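Local atomic coordinates of phosphoprotein (Spring viremia of carp virus, PDB entry 7C5Z), a protein that probably acts as the viral polymerase cofactor and nucleoprotein chaperone in RNA replication, here represented by its dimeric central domain. Residues Asn45-Ser48 with Lys49-Ser53; Asn38-Pro41 with Asn42-Asn45. One frame throughout, in Å; residues are numbered along the deposited sequence.

Contact 1 of 2, residues Asn45-Ser48 with Lys49-Ser53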
loop_
_atom_site.group_PDB
_atom_site.type_symbol
_atom_site.label_atom_id
_atom_site.label_comp_id
_atom_site.label_asym_id
_atom_site.label_seq_id
_atom_site.Cartn_x
_atom_site.Cartn_y
_atom_site.Cartn_z
ATOM N N ASN A 45 1.090 9.859 6.100
ATOM C CA ASN A 45 -0.364 9.819 6.228
ATOM C C ASN A 45 -1.034 9.390 4.921
ATOM O O ASN A 45 -2.026 8.645 4.943
ATOM C CB ASN A 45 -0.891 11.180 6.683
ATOM C CG ASN A 45 -0.539 11.495 8.127
ATOM O OD1 ASN A 45 -0.270 10.596 8.932
ATOM N ND2 ASN A 45 -0.538 12.784 8.466
ATOM N N LEU A 46 -0.514 9.842 3.777
ATOM C CA LEU A 46 -1.058 9.413 2.493
ATOM C C LEU A 46 -0.878 7.915 2.310
ATOM O O LEU A 46 -1.820 7.207 1.929
ATOM C CB LEU A 46 -0.386 10.174 1.347
ATOM C CG LEU A 46 -0.747 9.698 -0.058
ATOM C CD1 LEU A 46 -2.235 9.859 -0.342
ATOM C CD2 LEU A 46 0.072 10.474 -1.098
ATOM N N ILE A 47 0.313 7.411 2.616
ATOM C CA ILE A 47 0.570 5.979 2.481
ATOM C C ILE A 47 -0.356 5.180 3.386
ATOM O O ILE A 47 -0.908 4.150 2.976
ATOM C CB ILE A 47 2.054 5.688 2.761
ATOM C CG1 ILE A 47 2.909 6.227 1.613
ATOM C CG2 ILE A 47 2.298 4.184 2.967
ATOM C CD1 ILE A 47 4.405 6.238 1.927
ATOM N N SER A 48 -0.557 5.645 4.621
ATOM C CA SER A 48 -1.453 4.958 5.535
ATOM C C SER A 48 -2.867 4.904 4.971
ATOM O O SER A 48 -3.517 3.850 5.021
ATOM C CB SER A 48 -1.422 5.651 6.900
ATOM O OG SER A 48 -2.290 5.010 7.828
ATOM N N LYS A 49 -3.331 6.006 4.366
ATOM C CA LYS A 49 -4.691 6.053 3.834
ATOM C C LYS A 49 -4.833 5.183 2.592
ATOM O O LYS A 49 -5.869 4.532 2.397
ATOM C CB LYS A 49 -5.083 7.498 3.533
ATOM C CG LYS A 49 -5.387 8.301 4.782
ATOM C CD LYS A 49 -6.240 9.506 4.454
ATOM C CE LYS A 49 -6.583 10.293 5.708
ATOM N NZ LYS A 49 -7.070 9.392 6.793
HETATM N N MSE A 50 -3.797 5.127 1.766
HETATM C CA MSE A 50 -3.811 4.257 0.596
HETATM C C MSE A 50 -3.802 2.788 1.033
HETATM O O MSE A 50 -4.547 1.974 0.489
HETATM C CB MSE A 50 -2.633 4.565 -0.313
HETATM C CG MSE A 50 -2.734 5.951 -0.929
HETATM SE SE MSE A 50 -1.365 6.244 -2.292
HETATM C CE MSE A 50 -1.496 4.507 -3.191
HETATM N N MSE A 51 -2.968 2.456 2.016
HETATM C CA MSE A 51 -2.954 1.084 2.529
HETATM C C MSE A 51 -4.314 0.716 3.103
HETATM O O MSE A 51 -4.832 -0.374 2.831
HETATM C CB MSE A 51 -1.853 0.908 3.575
HETATM C CG MSE A 51 -0.480 1.017 2.972
HETATM SE SE MSE A 51 0.944 0.904 4.313
HETATM C CE MSE A 51 0.403 -0.743 5.107
ATOM N N ARG A 52 -4.906 1.612 3.895
ATOM C CA ARG A 52 -6.197 1.301 4.498
ATOM C C ARG A 52 -7.263 1.067 3.431
ATOM O O ARG A 52 -8.071 0.130 3.542
ATOM C CB ARG A 52 -6.603 2.419 5.460
ATOM C CG ARG A 52 -7.810 2.077 6.303
ATOM C CD ARG A 52 -8.205 3.238 7.199
ATOM N NE ARG A 52 -7.153 3.660 8.123
ATOM C CZ ARG A 52 -6.871 3.053 9.275
ATOM N NH1 ARG A 52 -7.542 1.968 9.647
ATOM N NH2 ARG A 52 -5.909 3.529 10.058
ATOM N N SER A 53 -7.253 1.879 2.370
ATOM C CA SER A 53 -8.209 1.708 1.281
ATOM C C SER A 53 -7.986 0.375 0.577
ATOM O O SER A 53 -8.932 -0.388 0.336
ATOM C CB SER A 53 -8.085 2.873 0.288
ATOM O OG SER A 53 -8.603 2.524 -0.992
HETATM O O HOH W 1 -5.058 5.497 7.684
#
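With CG2 of I47 anti to its own backbone N (CG1 takes the place beside that N, chi1 -71°) and the chain of M51 extended to SE, chi2 176°, the I47 methyl meets the selenium one helical turn on, CG2 to SE 3.8 Å. L46 and M50 repeat the i to i+4 pairing on a neighbouring flank: CD1 of L46 rests against CG of M50 at 4.0 Å, and the M50 chain carries SE to 4.2 Å from the same CD1. M50 and M51 are both selenomethionine in this crystal. A water donates to OG of S48 at 2.8 Å. The same water accepts from NE of R52, lying in the guanidinium plane at its edge, and so bridges i to i+4; S48 OG is also hydrogen-bonded to OD2 of D70. All of this rides on about two and a half regular turns of the long helix 41-62, whose carbonyls bond four residues ahead, as in M51 N to I47 O at 2.8 Å with an N-H...O angle of 167°. One flank, S48 and M51, lies on strands 67-70 and 76-81 through L68 and L76. Toward the second subunit, L46 packs on V18 of that chain, while M51 meets its own counterpart, M51 of the second subunit.

Contact 2 of 2, residues Asn38-Pro41 with Asn42-Asn45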
loop_
_atom_site.group_PDB
_atom_site.type_symbol
_atom_site.label_atom_id
_atom_site.label_comp_id
_atom_site.label_asym_id
_atom_site.label_seq_id
_atom_site.Cartn_x
_atom_site.Cartn_y
_atom_site.Cartn_z
ATOM N N ASN A 38 11.601 9.116 9.776
ATOM C CA ASN A 38 12.064 10.295 9.049
ATOM C C ASN A 38 11.318 10.521 7.736
ATOM O O ASN A 38 11.679 11.424 6.969
ATOM C CB ASN A 38 13.568 10.203 8.816
ATOM C CG ASN A 38 14.354 10.522 10.074
ATOM O OD1 ASN A 38 15.204 9.748 10.509
ATOM N ND2 ASN A 38 14.040 11.661 10.686
ATOM N N VAL A 39 10.275 9.737 7.472
ATOM C CA VAL A 39 9.413 9.961 6.319
ATOM C C VAL A 39 8.615 11.242 6.537
ATOM O O VAL A 39 8.103 11.490 7.638
ATOM C CB VAL A 39 8.496 8.737 6.125
ATOM C CG1 VAL A 39 7.323 9.039 5.198
ATOM C CG2 VAL A 39 9.309 7.554 5.600
ATOM N N ASP A 40 8.527 12.075 5.496
ATOM C CA ASP A 40 7.670 13.254 5.524
ATOM C C ASP A 40 6.285 12.862 6.044
ATOM O O ASP A 40 5.636 11.985 5.455
ATOM C CB ASP A 40 7.583 13.850 4.112
ATOM C CG ASP A 40 6.732 15.115 4.032
ATOM O OD1 ASP A 40 5.697 15.214 4.720
ATOM O OD2 ASP A 40 7.090 16.021 3.245
ATOM N N PRO A 41 5.804 13.468 7.134
ATOM C CA PRO A 41 4.544 12.982 7.728
ATOM C C PRO A 41 3.349 13.155 6.815
ATOM O O PRO A 41 2.390 12.377 6.911
ATOM C CB PRO A 41 4.417 13.820 9.009
ATOM C CG PRO A 41 5.239 15.038 8.748
ATOM C CD PRO A 41 6.388 14.583 7.898
ATOM N N ASN A 42 3.371 14.145 5.919
ATOM C CA ASN A 42 2.309 14.266 4.928
ATOM C C ASN A 42 2.255 13.037 4.031
ATOM O O ASN A 42 1.170 12.547 3.701
ATOM C CB ASN A 42 2.520 15.526 4.091
ATOM C CG ASN A 42 2.501 16.781 4.931
ATOM O OD1 ASN A 42 3.528 17.443 5.113
ATOM N ND2 ASN A 42 1.333 17.114 5.455
ATOM N N TYR A 43 3.410 12.515 3.634
ATOM C CA TYR A 43 3.407 11.312 2.815
ATOM C C TYR A 43 3.171 10.052 3.636
ATOM O O TYR A 43 2.573 9.099 3.127
ATOM C CB TYR A 43 4.708 11.210 2.030
ATOM C CG TYR A 43 4.680 12.095 0.817
ATOM C CD1 TYR A 43 3.755 11.878 -0.194
ATOM C CD2 TYR A 43 5.554 13.175 0.689
ATOM C CE1 TYR A 43 3.715 12.687 -1.306
ATOM C CE2 TYR A 43 5.517 13.999 -0.421
ATOM C CZ TYR A 43 4.598 13.760 -1.418
ATOM O OH TYR A 43 4.569 14.590 -2.517
ATOM N N LYS A 44 3.630 10.011 4.885
ATOM C CA LYS A 44 3.293 8.869 5.726
ATOM C C LYS A 44 1.784 8.739 5.882
ATOM O O LYS A 44 1.238 7.627 5.783
ATOM C CB LYS A 44 3.982 8.980 7.085
ATOM C CG LYS A 44 3.936 7.682 7.879
ATOM C CD LYS A 44 4.989 7.647 8.970
ATOM C CE LYS A 44 4.663 8.627 10.082
ATOM N NZ LYS A 44 3.597 8.129 10.997
ATOM N N ASN A 45 1.090 9.859 6.100
ATOM C CA ASN A 45 -0.364 9.819 6.228
ATOM C C ASN A 45 -1.034 9.390 4.921
ATOM O O ASN A 45 -2.026 8.645 4.943
ATOM C CB ASN A 45 -0.891 11.180 6.683
ATOM C CG ASN A 45 -0.539 11.495 8.127
ATOM O OD1 ASN A 45 -0.270 10.596 8.932
ATOM N ND2 ASN A 45 -0.538 12.784 8.466
#
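A helix N-cap starts helix 41-62: D40 is the capping residue, and its carboxylate OD1 accepts from the backbone N of N42 at 2.8 Å, with an N-H...O angle of 135°. That N-H meets OD1 nearly in line with its C-O bond. CG of D40 stands opposite its backbone N, chi1 -179°, which sets the carboxylate at the rim of the helix start, beside N42 N. The D40 carbonyl serves the same turn: its O takes a straight bond from K44 N at 2.9 Å, and Y43 N adds a weak one. P41 follows the cap as the first helical residue, where the missing N-H of proline costs no helical bond, and its O receives N45 N at 2.9 Å. V39, just before the cap, lays CG1 against CB of K44 at 3.8 Å, a carbon-to-carbon contact from the loop to the first turn; V39 also packs on L11. CB of D40 comes to the edge of the Y43 ring, near its plane, 4.0 Å from CD2, with carboxylate and ring planes 76° apart. The phenol reaches across the dimer: Y43 OH is hydrogen-bonded to the backbone N of D40 of the second subunit, the reciprocal bond is made as well, and the two Y43 rings stack on each other. K44 bends its chain at chi3 and chi4, and NZ ends on the carbonyl of G73.

Overall arrangement
Along the chain contact 2 comes first, at the loop that follows strand 28-33 and at the beginning of helix 41-62; contact 1 continues straight from it, and N45 belongs to both. Their centres lie 11 Å apart on the same helix. The centre of contact 2, near the surface, lies about 12 Å from the centre of the chain, and that of contact 1, the more buried, about 8 Å from it, where the helix packs against strands 67-70 and 76-81 of the four-stranded antiparallel sheet. Both touch the second subunit, so the first half of this one helix joins the sheet of its own chain to the dimer interface of the central domain.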